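PDB 6FUC: aminoglycoside phosphotransferase from Streptomyces rimosus, which probably transfers a phosphate group from ATP to streptomycin or a related aminoglycoside, inactivating the antibiotic and so giving resistance. Local coordinates for residues A[9-14]-A[84-89]; A[101-106]-A[230-235]; A[154-159]-A[165-170]; A[188-193]-A[205-210]; A[220-225]-A[251-256]. All blocks are in the same frame, centred on the assembly; numbering follows the deposited sequence.

Overall arrangement
From the N terminus, interaction 1 closes first, laying helix 4-12 on the five-stranded antiparallel sheet of the N-terminal part, and it is complete before interaction 2 opens at 101-106. Interaction 2 returns at 230-235 to join helices 100-117 and 219-233. Within its long loop nest interaction 3, a short turn-to-helix contact, and then interaction 4, which joins the loop 188-193 to the end of strand 204-207. Interaction 5 starts on helix 219-233 and ends at 251-256, so its segments alternate with those of interaction 2. Interaction 4 touches both 2 and 5, whereas interactions 1 and 3 lie on opposite sides of the chain's centre, about 39 Å apart between centres.

Interaction 1 (A[9-14]-A[84-89]); sequences TLLRAD and GLLTST
Leu11 and Leu86 form a buried, apolar helix-on-sheet contact in the N-terminal part of this kinase-like fold, where helix 4-12 lies against strand 82-88 of the five-stranded antiparallel sheet. The evidence is a methyl pair: Leu11 CD2 comes within 3.7 Å of Leu86 CD1, and the two side chains run antiparallel, flank against flank. Both have CG anti to the carbonyl carbon and beside the backbone N (chi1 -59° in Leu11, -72° in Leu86); in Leu11 this carries CD2 across to the strand although its CB does not aim directly at it. A second touch lies one residue earlier on the helix, where Leu10 CD1 sits 3.9 Å from Gly84 N. Gly84 has no side chain, and its backbone is what the Leu10 methyl meets; the CA atoms of Leu10 and Gly84 are the nearest pair of the two segments, 6.7 Å apart. Around this patch Leu11 also packs on Ala42 and Cys44 of strand 40-45, and Trp20 touches both Leu11 and Leu86. Leu85 points to the other side of the sheet, towards helix 50-63. Polar ties come from outside the pair of segments: Arg77 of strand 73-79 donates from NH1 to Leu10 O and, weakly, to Leu11 O. The chemistry implies a division of labour: the leucines shield the sheet by shape and hydrophobic burial, without directional bonds between them, while Arg77 supplies directional bonds to main-chain carbonyls of the segment 9-14.

Interaction 2 (A[101-106]-A[230-235]); sequences SMLRAA and RETWGD
The six-membered ring of the Trp233 indole has a methyl group over one face and a backbone nitrogen at its edge. Leu103 CD2 is the methyl: it stands 4.0 Å from the centroid of that ring and 28° off the normal, a CH-pi contact, with Trp233 CH2 its nearest ring atom at 3.6 Å. Near the ring plane, Arg104 N approaches Trp233 CZ3 at 4.0 Å. Further aromatic neighbours complete the setting, since Trp107 and Trp239 both meet Trp233 edge-to-face.

The torsions explain the placement. Leu103 has CG anti to its own N (chi1 -170°), which sends the branch out from helix 100-117, and its side chain crosses that of Trp233 at about a right angle. Thr232, the residue before Trp233, reaches the same methyl: its CG2 lies 3.8 Å from Leu103 CD2. Leu103 CD2 thus sits in the corner formed by Thr232 and the indole face on helix 219-233. Leu192, from the loop of interaction 4, packs on both Leu103 and Thr232, and Ile110 covers Leu103 within its own helix.

Arg104 turns its side chain away from the contact, to a cation-pi interaction with Trp239. Just beyond Trp233 the helix stops: Gly234 leaves helical geometry with phi 56°, although Gly234 N still bonds to Arg230 O at 3.3 Å.

Chemically, this helix-to-helix junction rests on dispersion and CH-pi attraction. Shape and burial carry the contact between the two segments, with no polar pair among its atoms.

Interaction 3 (A[154-159]-A[165-170]); sequences EEQRHT and LARLAP
With CG anti to its carbonyl carbon (chi1 -66°) and the chain extended from CG to NE (chi2 -179°, chi3 -169°), Arg167 reaches from helix 161-168 towards Thr159, whose CG2 is anti to its backbone N. The receiving element is a type I beta turn, Gln156 to Thr159, that leads into this helix; Thr159 N to Gln156 O, at 3.0 Å, closes the turn. Helix and turn are near neighbours in sequence, and the extended arginine reaches back to the turn.

Thr159 CG2 and Arg167 NH2 meet at 3.7 Å, the two side chains reaching towards each other and the methyl lying oblique to the guanidinium. Gln156 is a looser neighbour: its NE2 is 4.5 Å from Arg167 NH1, also oblique to the group. Gln156 and Thr159 both pack on Leu164, and Gln156 touches His265 of helix 257-266 as well, which ties the turn to the helical C-terminal part of the protein.

The polar link is indirect. One water accepts from Arg167 NH1 at 2.9 Å, and that water is also hydrogen-bonded to Thr159 OG1 at 2.9 Å.

Interaction 4 (A[188-193]-A[205-210]); sequences GDLCLP and AGFIDL
Apolar contact first: Leu190 CD1 lies 4.0 Å from Phe207 CE1, the methyl set obliquely to the ring. Leu190 has CG anti to its N (chi1 -165°), which swings the branch towards the strand. Both residues rest on Val114 of helix 100-117, and Phe207 also touches Ala113.

A methyl against a main-chain carbonyl oxygen is the second kind: Ile208 CD1 is 3.8 Å from Pro193 O. Ile208 CG1 occupies the slot between backbone N and carbonyl carbon (chi1 64°), which turns CG1 and CD1 towards the carbonyl of Pro193.

Water-mediated contact comes next. One water donates to Asp189 OD2 at 2.7 Å and to Asp209 O at 3.0 Å, linking a side chain of one segment to the main chain of the other. The two carboxylates stay apart, with Asp189 OD2 and Asp209 OD2 separated by 6.0 Å.

Backbone geometry shapes both segments. Leu190 is the centre of an inverse gamma turn, closed by a weak bond from Cys191 N to Asp189 O at 2.9 Å. Strand 204-207 carries a classic beta bulge, Ala205 and Gly206 pairing opposite Ile196. From outside, His187 reaches back through NE2 to Ile208 O, Asn194 ND2 holds Asp189 O, and Asp221 OD1 holds Gly188 N.

His187-Gly188-Asp189 followed by Asn194 is the His-Gly-Asp-x4-Asn catalytic-loop signature of aminoglycoside phosphotransferases; by family analogy Asp189 is probably the catalytic base, and Asn194 and Asp209 are probably metal ligands of the kinase-like active site.

Interaction 5 (A[220-225]-A[251-256]); sequences ADLALL and YGIALD
Leu222 can be traced outward from helix 219-233 towards the loop 251-256. Its CB aims at the loop, and with CG beside the backbone N and anti to the carbonyl carbon (chi1 -59°) the branch point still stops short of it: CG is 5.4 Å from Tyr251 CE1. The two methyls then divide the work. CD2 turns towards the phenol and ends 4.7 Å from Tyr251 CE2. CD1 is the tip that makes the contact, lying over one face of the Tyr251 ring, 4.5 Å from Tyr251 CE1, and 4.2 Å from Ile253 CG2. Ile253 CD1 is at 4.3 Å from the same methyl, so Leu222 CD1 meets the Tyr251 face and, beside it, both methyls of Ile253. Phe247 of helix 243-251 also packs on Leu222.

This is the helical C-terminal lobe of the kinase-like phosphotransferase fold, where the loop joins two helices. Gly252 ends helix 243-251 with a phi of 96°, a conformation that suits glycine, and Asp256 is the N-cap of helix 257-266. Between them the loop brings Ile253 N to the edge of the Tyr251 ring, in its plane.

The polar end of Tyr251 faces elsewhere: OH is hydrogen-bonded to His118 ND1, while His118 NE2 meets Asp221 OD2. Asp221, next to Leu222 in sequence, also accepts from His187 N through OD2.

Interaction 1 (A[9-14]-A[84-89])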
# COMPACT_ATOMS: atom_id res chain seq x y z
N THR A 9 15.38 -15.27 -15.04
CA THR A 9 16.75 -15.05 -15.50
C THR A 9 17.45 -13.96 -14.68
O THR A 9 18.57 -14.12 -14.26
CB THR A 9 16.78 -14.77 -16.99
OG1 THR A 9 16.22 -15.91 -17.68
CG2 THR A 9 18.11 -14.60 -17.48
N LEU A 10 16.74 -12.87 -14.47
CA LEU A 10 17.27 -11.81 -13.64
C LEU A 10 17.57 -12.33 -12.25
O LEU A 10 18.60 -11.99 -11.66
CB LEU A 10 16.32 -10.59 -13.50
CG LEU A 10 16.07 -9.79 -14.77
CD1 LEU A 10 14.98 -8.79 -14.58
CD2 LEU A 10 17.37 -9.08 -15.14
N LEU A 11 16.61 -13.08 -11.65
CA LEU A 11 16.75 -13.50 -10.28
C LEU A 11 17.84 -14.55 -10.08
O LEU A 11 18.50 -14.60 -9.05
CB LEU A 11 15.44 -13.99 -9.73
CG LEU A 11 14.29 -12.98 -9.75
CD1 LEU A 11 13.05 -13.58 -9.13
CD2 LEU A 11 14.67 -11.63 -9.14
N ARG A 12 18.02 -15.40 -11.11
CA ARG A 12 19.00 -16.43 -11.08
C ARG A 12 20.38 -15.96 -11.44
O ARG A 12 21.34 -16.76 -11.34
CB ARG A 12 18.58 -17.60 -11.97
CG ARG A 12 17.35 -18.34 -11.44
CD ARG A 12 16.78 -19.34 -12.41
NE ARG A 12 15.63 -20.04 -11.80
CZ ARG A 12 14.68 -20.69 -12.45
NH1 ARG A 12 14.63 -20.66 -13.79
NH2 ARG A 12 13.74 -21.35 -11.78
N ALA A 13 20.56 -14.70 -11.79
CA ALA A 13 21.81 -14.25 -12.37
C ALA A 13 23.00 -14.44 -11.46
O ALA A 13 24.11 -14.66 -11.95
CB ALA A 13 21.75 -12.81 -12.84
N ASP A 14 22.83 -14.34 -10.15
CA ASP A 14 23.95 -14.52 -9.25
C ASP A 14 24.30 -15.97 -8.95
O ASP A 14 25.29 -16.23 -8.30
CB ASP A 14 23.72 -13.82 -7.94
CG ASP A 14 22.54 -14.36 -7.20
OD1 ASP A 14 21.42 -14.05 -7.59
OD2 ASP A 14 22.58 -15.48 -6.49
N GLY A 84 14.23 -6.19 -11.78
CA GLY A 84 13.92 -6.90 -10.54
C GLY A 84 14.46 -6.17 -9.37
O GLY A 84 15.60 -5.72 -9.35
N LEU A 85 13.60 -6.07 -8.34
CA LEU A 85 13.92 -5.43 -7.08
C LEU A 85 13.90 -6.50 -6.00
O LEU A 85 12.83 -7.06 -5.70
CB LEU A 85 12.89 -4.34 -6.78
CG LEU A 85 12.94 -3.70 -5.44
CD1 LEU A 85 14.28 -3.11 -5.13
CD2 LEU A 85 11.82 -2.66 -5.27
N LEU A 86 15.06 -6.79 -5.42
CA LEU A 86 15.18 -7.84 -4.41
C LEU A 86 15.23 -7.17 -3.04
O LEU A 86 16.01 -6.24 -2.84
CB LEU A 86 16.44 -8.69 -4.63
CG LEU A 86 16.45 -9.63 -5.80
CD1 LEU A 86 16.39 -8.97 -7.14
CD2 LEU A 86 17.66 -10.53 -5.74
N THR A 87 14.37 -7.62 -2.09
CA THR A 87 14.29 -7.05 -0.78
C THR A 87 14.28 -8.14 0.30
O THR A 87 13.93 -9.29 0.06
CB THR A 87 13.02 -6.17 -0.64
OG1 THR A 87 11.86 -6.95 -1.01
CG2 THR A 87 13.09 -4.88 -1.51
N SER A 88 14.65 -7.72 1.51
CA SER A 88 14.56 -8.62 2.66
C SER A 88 13.07 -8.81 3.05
O SER A 88 12.27 -7.89 3.05
CB SER A 88 15.39 -8.10 3.80
OG SER A 88 14.95 -6.81 4.19
N THR A 89 12.76 -10.04 3.50
CA THR A 89 11.49 -10.28 4.13
C THR A 89 11.35 -9.51 5.40
O THR A 89 12.28 -9.49 6.22
CB THR A 89 11.34 -11.78 4.42
OG1 THR A 89 11.39 -12.43 3.16
CG2 THR A 89 10.09 -12.14 5.18

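Interaction 2 (A[101-106]-A[230-235])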
# COMPACT_ATOMS: atom_id res chain seq x y z
N SER A 101 -9.35 -11.45 16.92
CA SER A 101 -8.74 -11.14 18.26
C SER A 101 -7.27 -10.72 18.15
O SER A 101 -6.82 -9.82 18.85
CB SER A 101 -8.83 -12.29 19.31
OG SER A 101 -8.29 -11.85 20.68
N MET A 102 -6.55 -11.32 17.24
CA MET A 102 -5.18 -10.90 16.97
C MET A 102 -5.14 -9.45 16.46
O MET A 102 -4.27 -8.68 16.89
CB MET A 102 -4.57 -11.80 15.92
CG MET A 102 -4.11 -13.22 16.33
SD MET A 102 -3.81 -14.36 14.95
CE MET A 102 -2.28 -13.72 14.32
N LEU A 103 -6.04 -9.11 15.52
CA LEU A 103 -6.01 -7.73 15.00
C LEU A 103 -6.34 -6.78 16.06
O LEU A 103 -5.79 -5.66 16.15
CB LEU A 103 -6.94 -7.60 13.77
CG LEU A 103 -6.83 -6.31 13.00
CD1 LEU A 103 -5.43 -6.13 12.40
CD2 LEU A 103 -7.87 -6.20 11.90
N ARG A 104 -7.31 -7.15 16.94
CA ARG A 104 -7.53 -6.33 18.06
C ARG A 104 -6.34 -6.13 18.96
O ARG A 104 -6.03 -5.04 19.41
CB ARG A 104 -8.74 -6.87 18.88
CG ARG A 104 -9.04 -6.13 20.13
CD ARG A 104 -9.49 -4.76 19.82
NE ARG A 104 -9.89 -4.02 21.01
CZ ARG A 104 -11.04 -4.10 21.58
NH1 ARG A 104 -12.01 -4.88 21.13
NH2 ARG A 104 -11.34 -3.29 22.60
N ALA A 105 -5.57 -7.19 19.19
CA ALA A 105 -4.34 -7.04 19.97
C ALA A 105 -3.34 -6.06 19.31
O ALA A 105 -2.55 -5.46 20.00
CB ALA A 105 -3.62 -8.39 20.17
N ALA A 106 -3.32 -6.03 18.01
CA ALA A 106 -2.41 -5.19 17.24
C ALA A 106 -2.97 -3.80 16.96
O ALA A 106 -2.27 -2.97 16.37
CB ALA A 106 -2.10 -5.87 15.93
N ARG A 230 -12.39 -3.60 8.59
CA ARG A 230 -13.81 -3.90 8.73
C ARG A 230 -14.12 -5.30 8.25
O ARG A 230 -15.00 -5.95 8.79
CB ARG A 230 -14.69 -2.87 8.00
CG ARG A 230 -14.87 -1.53 8.71
CD ARG A 230 -15.87 -0.51 8.16
NE ARG A 230 -15.61 0.05 6.82
CZ ARG A 230 -14.89 1.16 6.57
NH1 ARG A 230 -14.30 1.82 7.56
NH2 ARG A 230 -14.74 1.61 5.32
N GLU A 231 -13.36 -5.81 7.28
CA GLU A 231 -13.55 -7.19 6.86
C GLU A 231 -13.24 -8.18 7.96
O GLU A 231 -13.92 -9.19 8.13
CB GLU A 231 -12.79 -7.54 5.58
CG GLU A 231 -13.20 -6.57 4.46
N THR A 232 -12.23 -7.90 8.75
CA THR A 232 -11.92 -8.75 9.89
C THR A 232 -12.93 -8.63 11.00
O THR A 232 -13.25 -9.67 11.65
CB THR A 232 -10.48 -8.46 10.33
OG1 THR A 232 -9.64 -8.78 9.24
CG2 THR A 232 -10.09 -9.25 11.56
N TRP A 233 -13.41 -7.43 11.29
CA TRP A 233 -14.34 -7.35 12.41
C TRP A 233 -15.64 -8.13 12.10
O TRP A 233 -16.30 -8.62 13.05
CB TRP A 233 -14.68 -5.94 12.68
CG TRP A 233 -13.54 -4.94 12.82
CD1 TRP A 233 -13.52 -3.66 12.26
CD2 TRP A 233 -12.28 -5.12 13.46
NE1 TRP A 233 -12.35 -3.03 12.64
CE2 TRP A 233 -11.55 -3.90 13.31
CE3 TRP A 233 -11.68 -6.18 14.13
CZ2 TRP A 233 -10.31 -3.71 13.87
CZ3 TRP A 233 -10.43 -5.97 14.68
CH2 TRP A 233 -9.76 -4.74 14.55
N GLY A 234 -16.02 -8.29 10.86
CA GLY A 234 -17.17 -9.23 10.54
C GLY A 234 -18.47 -8.94 11.26
O GLY A 234 -18.87 -7.77 11.29
N ASP A 235 -19.08 -9.99 11.84
CA ASP A 235 -20.40 -9.90 12.55
C ASP A 235 -20.31 -9.23 13.93
O ASP A 235 -21.36 -9.02 14.59
CB ASP A 235 -21.08 -11.31 12.82
CG ASP A 235 -21.53 -12.02 11.59
OD1 ASP A 235 -21.82 -11.36 10.60
OD2 ASP A 235 -21.64 -13.29 11.67

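Interaction 3 (A[154-159]-A[165-170])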
# COMPACT_ATOMS: atom_id res chain seq x y z
N GLU A 154 -18.42 -3.10 -2.96
CA GLU A 154 -19.43 -3.97 -3.54
C GLU A 154 -20.55 -3.21 -4.29
O GLU A 154 -20.98 -3.61 -5.37
CB GLU A 154 -20.01 -4.86 -2.44
CG GLU A 154 -20.68 -6.11 -2.99
N GLU A 155 -21.05 -2.15 -3.68
CA GLU A 155 -22.18 -1.40 -4.23
C GLU A 155 -21.86 -0.62 -5.52
O GLU A 155 -22.77 -0.12 -6.19
CB GLU A 155 -22.79 -0.51 -3.13
CG GLU A 155 -21.97 0.70 -2.68
CD GLU A 155 -20.86 0.42 -1.65
OE1 GLU A 155 -20.55 -0.77 -1.32
OE2 GLU A 155 -20.31 1.44 -1.16
N GLN A 156 -20.57 -0.48 -5.85
CA GLN A 156 -20.10 0.24 -7.03
C GLN A 156 -19.72 -0.67 -8.18
O GLN A 156 -19.40 -0.16 -9.25
CB GLN A 156 -18.89 1.10 -6.64
CG GLN A 156 -19.24 2.23 -5.71
CD GLN A 156 -18.09 3.16 -5.44
OE1 GLN A 156 -16.98 2.96 -5.92
NE2 GLN A 156 -18.33 4.14 -4.68
N ARG A 157 -19.74 -1.98 -7.96
CA ARG A 157 -19.06 -2.88 -8.92
C ARG A 157 -19.77 -2.93 -10.23
O ARG A 157 -19.20 -3.31 -11.25
CB ARG A 157 -18.93 -4.28 -8.34
CG ARG A 157 -17.93 -4.23 -7.22
CD ARG A 157 -17.55 -5.60 -6.72
NE ARG A 157 -16.60 -5.43 -5.63
CZ ARG A 157 -16.50 -6.26 -4.59
NH1 ARG A 157 -17.32 -7.32 -4.48
NH2 ARG A 157 -15.60 -6.02 -3.65
N HIS A 158 -21.05 -2.54 -10.23
CA HIS A 158 -21.83 -2.54 -11.45
C HIS A 158 -22.06 -1.16 -12.03
O HIS A 158 -22.97 -0.96 -12.86
CB HIS A 158 -23.19 -3.28 -11.25
CG HIS A 158 -23.04 -4.67 -10.74
ND1 HIS A 158 -22.85 -5.00 -9.41
CD2 HIS A 158 -23.07 -5.84 -11.42
CE1 HIS A 158 -22.77 -6.32 -9.31
NE2 HIS A 158 -22.89 -6.85 -10.51
N THR A 159 -21.23 -0.21 -11.62
CA THR A 159 -21.35 1.18 -12.11
C THR A 159 -20.16 1.48 -13.02
O THR A 159 -19.02 1.09 -12.62
CB THR A 159 -21.32 2.12 -10.93
OG1 THR A 159 -22.38 1.79 -10.02
CG2 THR A 159 -21.41 3.61 -11.37
N LEU A 165 -15.69 8.07 -11.19
CA LEU A 165 -14.71 9.14 -11.17
C LEU A 165 -15.36 10.52 -11.15
O LEU A 165 -14.96 11.43 -10.41
CB LEU A 165 -13.73 8.98 -12.35
CG LEU A 165 -12.56 9.98 -12.29
CD1 LEU A 165 -11.69 9.76 -11.08
CD2 LEU A 165 -11.72 9.78 -13.52
N ALA A 166 -16.41 10.63 -11.96
CA ALA A 166 -17.15 11.91 -12.02
C ALA A 166 -17.83 12.29 -10.70
O ALA A 166 -18.07 13.47 -10.48
CB ALA A 166 -18.16 11.85 -13.17
N ARG A 167 -18.13 11.34 -9.83
CA ARG A 167 -18.66 11.65 -8.50
C ARG A 167 -17.63 12.38 -7.61
O ARG A 167 -17.94 13.16 -6.74
CB ARG A 167 -19.11 10.42 -7.72
CG ARG A 167 -20.29 9.68 -8.30
CD ARG A 167 -20.73 8.43 -7.46
NE ARG A 167 -21.70 7.73 -8.35
CZ ARG A 167 -22.16 6.53 -8.06
NH1 ARG A 167 -21.74 5.93 -6.95
NH2 ARG A 167 -23.00 5.91 -8.89
N LEU A 168 -16.36 12.06 -7.85
CA LEU A 168 -15.24 12.56 -7.04
C LEU A 168 -14.69 13.87 -7.61
O LEU A 168 -14.18 14.70 -6.85
CB LEU A 168 -14.17 11.51 -7.02
CG LEU A 168 -14.60 10.14 -6.42
CD1 LEU A 168 -13.45 9.15 -6.53
CD2 LEU A 168 -15.10 10.27 -4.99
N ALA A 169 -14.69 14.00 -8.95
CA ALA A 169 -14.06 15.12 -9.64
C ALA A 169 -14.41 16.51 -9.08
O ALA A 169 -13.52 17.37 -9.04
CB ALA A 169 -14.28 15.05 -11.13
N PRO A 170 -15.67 16.79 -8.71
CA PRO A 170 -15.99 18.12 -8.24
C PRO A 170 -15.34 18.50 -6.92
O PRO A 170 -15.37 19.68 -6.57
CB PRO A 170 -17.56 18.10 -8.10
CG PRO A 170 -17.99 16.96 -8.98
CD PRO A 170 -16.89 15.94 -8.85
O HOH W 1 -22.62 3.25 -7.55

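Interaction 4 (A[188-193]-A[205-210])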
# COMPACT_ATOMS: atom_id res chain seq x y z
N GLY A 188 1.02 4.83 1.55
CA GLY A 188 0.55 4.94 0.19
C GLY A 188 -0.36 3.84 -0.26
O GLY A 188 -1.06 4.03 -1.26
N ASP A 189 -0.35 2.70 0.43
CA ASP A 189 -1.26 1.59 0.14
C ASP A 189 -1.47 0.82 1.45
O ASP A 189 -1.10 -0.35 1.58
CB ASP A 189 -0.71 0.70 -0.96
CG ASP A 189 -1.62 -0.45 -1.31
OD1 ASP A 189 -2.83 -0.33 -1.08
OD2 ASP A 189 -1.11 -1.47 -1.83
N LEU A 190 -2.09 1.49 2.40
CA LEU A 190 -2.12 1.00 3.82
C LEU A 190 -3.32 0.07 4.02
O LEU A 190 -4.11 0.25 4.95
CB LEU A 190 -2.05 2.12 4.80
CG LEU A 190 -1.70 1.68 6.25
CD1 LEU A 190 -0.26 1.15 6.32
CD2 LEU A 190 -1.90 2.83 7.21
N CYS A 191 -3.43 -0.95 3.17
CA CYS A 191 -4.34 -2.05 3.43
C CYS A 191 -3.68 -3.01 4.39
O CYS A 191 -2.44 -3.13 4.46
CB CYS A 191 -4.69 -2.72 2.14
SG CYS A 191 -3.38 -3.23 1.12
N LEU A 192 -4.48 -3.84 5.08
CA LEU A 192 -3.93 -4.80 6.06
C LEU A 192 -2.82 -5.72 5.57
O LEU A 192 -1.91 -5.99 6.34
CB LEU A 192 -5.04 -5.67 6.67
CG LEU A 192 -6.00 -5.00 7.62
CD1 LEU A 192 -6.95 -6.05 8.16
CD2 LEU A 192 -5.29 -4.29 8.76
N PRO A 193 -2.84 -6.18 4.30
CA PRO A 193 -1.77 -7.05 3.87
C PRO A 193 -0.39 -6.41 3.99
O PRO A 193 0.61 -7.14 4.00
CB PRO A 193 -2.09 -7.34 2.39
CG PRO A 193 -3.61 -7.30 2.38
CD PRO A 193 -3.93 -6.16 3.29
N ALA A 205 5.73 -5.42 13.14
CA ALA A 205 7.08 -5.79 12.71
C ALA A 205 7.60 -4.87 11.63
O ALA A 205 8.82 -4.56 11.61
CB ALA A 205 7.13 -7.24 12.22
N GLY A 206 6.76 -4.46 10.71
CA GLY A 206 7.19 -3.50 9.68
C GLY A 206 6.13 -3.37 8.64
O GLY A 206 5.11 -4.04 8.67
N PHE A 207 6.39 -2.46 7.71
CA PHE A 207 5.52 -2.21 6.56
C PHE A 207 6.17 -2.78 5.30
O PHE A 207 7.40 -2.78 5.21
CB PHE A 207 5.33 -0.72 6.38
CG PHE A 207 4.69 -0.03 7.55
CD1 PHE A 207 3.34 -0.13 7.77
CD2 PHE A 207 5.44 0.68 8.46
CE1 PHE A 207 2.73 0.49 8.85
CE2 PHE A 207 4.82 1.30 9.56
CZ PHE A 207 3.47 1.21 9.70
N ILE A 208 5.35 -3.23 4.35
CA ILE A 208 5.83 -3.69 3.07
C ILE A 208 5.07 -2.99 1.94
O ILE A 208 4.12 -2.25 2.20
CB ILE A 208 5.75 -5.23 2.95
CG1 ILE A 208 4.29 -5.71 3.00
CG2 ILE A 208 6.62 -5.92 3.97
CD1 ILE A 208 4.09 -7.11 2.46
N ASP A 209 5.49 -3.24 0.71
CA ASP A 209 4.79 -2.76 -0.48
C ASP A 209 4.64 -1.24 -0.47
O ASP A 209 3.56 -0.65 -0.52
CB ASP A 209 3.50 -3.53 -0.73
CG ASP A 209 3.83 -5.00 -1.18
OD1 ASP A 209 4.97 -5.32 -1.55
OD2 ASP A 209 2.93 -5.85 -1.10
N LEU A 210 5.84 -0.61 -0.46
CA LEU A 210 6.03 0.83 -0.26
C LEU A 210 6.10 1.64 -1.51
O LEU A 210 6.52 2.80 -1.49
CB LEU A 210 7.28 1.02 0.61
CG LEU A 210 7.20 0.49 2.01
CD1 LEU A 210 8.54 0.25 2.62
CD2 LEU A 210 6.41 1.42 2.88
O HOH W 2 1.50 -1.31 -2.63

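Interaction 5 (A[220-225]-A[251-256])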
# COMPACT_ATOMS: atom_id res chain seq x y z
N ALA A 220 -5.59 9.15 3.02
CA ALA A 220 -5.21 8.26 1.93
C ALA A 220 -4.81 6.91 2.49
O ALA A 220 -5.00 5.87 1.81
CB ALA A 220 -4.10 8.87 1.09
N ASP A 221 -4.18 6.90 3.64
CA ASP A 221 -3.83 5.69 4.38
C ASP A 221 -4.95 5.21 5.26
O ASP A 221 -5.31 4.01 5.21
CB ASP A 221 -2.57 5.96 5.25
CG ASP A 221 -1.23 5.80 4.59
OD1 ASP A 221 -1.15 5.50 3.40
OD2 ASP A 221 -0.23 6.04 5.33
N LEU A 222 -5.54 6.06 6.09
CA LEU A 222 -6.50 5.58 7.07
C LEU A 222 -7.75 4.98 6.41
O LEU A 222 -8.31 4.02 6.93
CB LEU A 222 -6.88 6.63 8.04
CG LEU A 222 -5.74 7.26 8.87
CD1 LEU A 222 -6.28 8.34 9.78
CD2 LEU A 222 -4.94 6.14 9.56
N ALA A 223 -8.16 5.52 5.25
CA ALA A 223 -9.35 4.96 4.61
C ALA A 223 -9.17 3.48 4.29
O ALA A 223 -10.09 2.67 4.43
CB ALA A 223 -9.70 5.73 3.35
N LEU A 224 -8.00 3.14 3.77
CA LEU A 224 -7.73 1.73 3.36
C LEU A 224 -7.55 0.83 4.55
O LEU A 224 -8.01 -0.30 4.56
CB LEU A 224 -6.50 1.67 2.46
CG LEU A 224 -6.51 2.51 1.19
CD1 LEU A 224 -5.31 2.21 0.37
CD2 LEU A 224 -7.79 2.65 0.48
N LEU A 225 -6.89 1.34 5.58
CA LEU A 225 -6.69 0.57 6.79
C LEU A 225 -8.06 0.25 7.43
O LEU A 225 -8.34 -0.90 7.78
CB LEU A 225 -5.82 1.31 7.73
CG LEU A 225 -5.64 0.64 9.09
CD1 LEU A 225 -5.11 -0.77 9.08
CD2 LEU A 225 -4.77 1.51 9.93
N TYR A 251 -4.27 7.32 17.67
CA TYR A 251 -3.42 7.96 16.65
C TYR A 251 -3.40 9.49 16.86
O TYR A 251 -2.35 10.09 16.66
CB TYR A 251 -3.98 7.60 15.28
CG TYR A 251 -3.43 8.37 14.12
CD1 TYR A 251 -3.91 9.62 13.77
CD2 TYR A 251 -2.38 7.87 13.36
CE1 TYR A 251 -3.44 10.29 12.64
CE2 TYR A 251 -1.91 8.55 12.23
CZ TYR A 251 -2.41 9.77 11.92
OH TYR A 251 -2.01 10.49 10.82
N GLY A 252 -4.51 10.09 17.20
CA GLY A 252 -4.65 11.55 17.42
C GLY A 252 -5.17 12.32 16.20
O GLY A 252 -4.49 13.23 15.67
N ILE A 253 -6.37 11.99 15.74
CA ILE A 253 -7.02 12.71 14.66
C ILE A 253 -8.52 12.66 14.93
O ILE A 253 -9.03 11.71 15.52
CB ILE A 253 -6.62 12.10 13.30
CG1 ILE A 253 -6.94 12.99 12.10
CG2 ILE A 253 -7.30 10.73 13.10
CD1 ILE A 253 -6.35 12.49 10.80
N ALA A 254 -9.22 13.67 14.44
CA ALA A 254 -10.67 13.73 14.42
C ALA A 254 -11.09 12.94 13.20
O ALA A 254 -10.45 13.02 12.06
CB ALA A 254 -11.16 15.15 14.29
N LEU A 255 -12.11 12.12 13.40
CA LEU A 255 -12.68 11.41 12.22
C LEU A 255 -13.39 12.41 11.32
O LEU A 255 -14.10 13.28 11.78
CB LEU A 255 -13.68 10.32 12.62
CG LEU A 255 -13.02 9.19 13.38
CD1 LEU A 255 -14.08 8.45 14.18
CD2 LEU A 255 -12.26 8.28 12.41
N ASP A 256 -13.24 12.25 10.02
CA ASP A 256 -13.88 13.03 8.96
C ASP A 256 -14.41 12.05 7.91
O ASP A 256 -13.67 11.59 7.03
CB ASP A 256 -12.89 14.06 8.37
CG ASP A 256 -13.50 14.93 7.32
OD1 ASP A 256 -14.52 14.60 6.70
OD2 ASP A 256 -12.85 15.94 7.02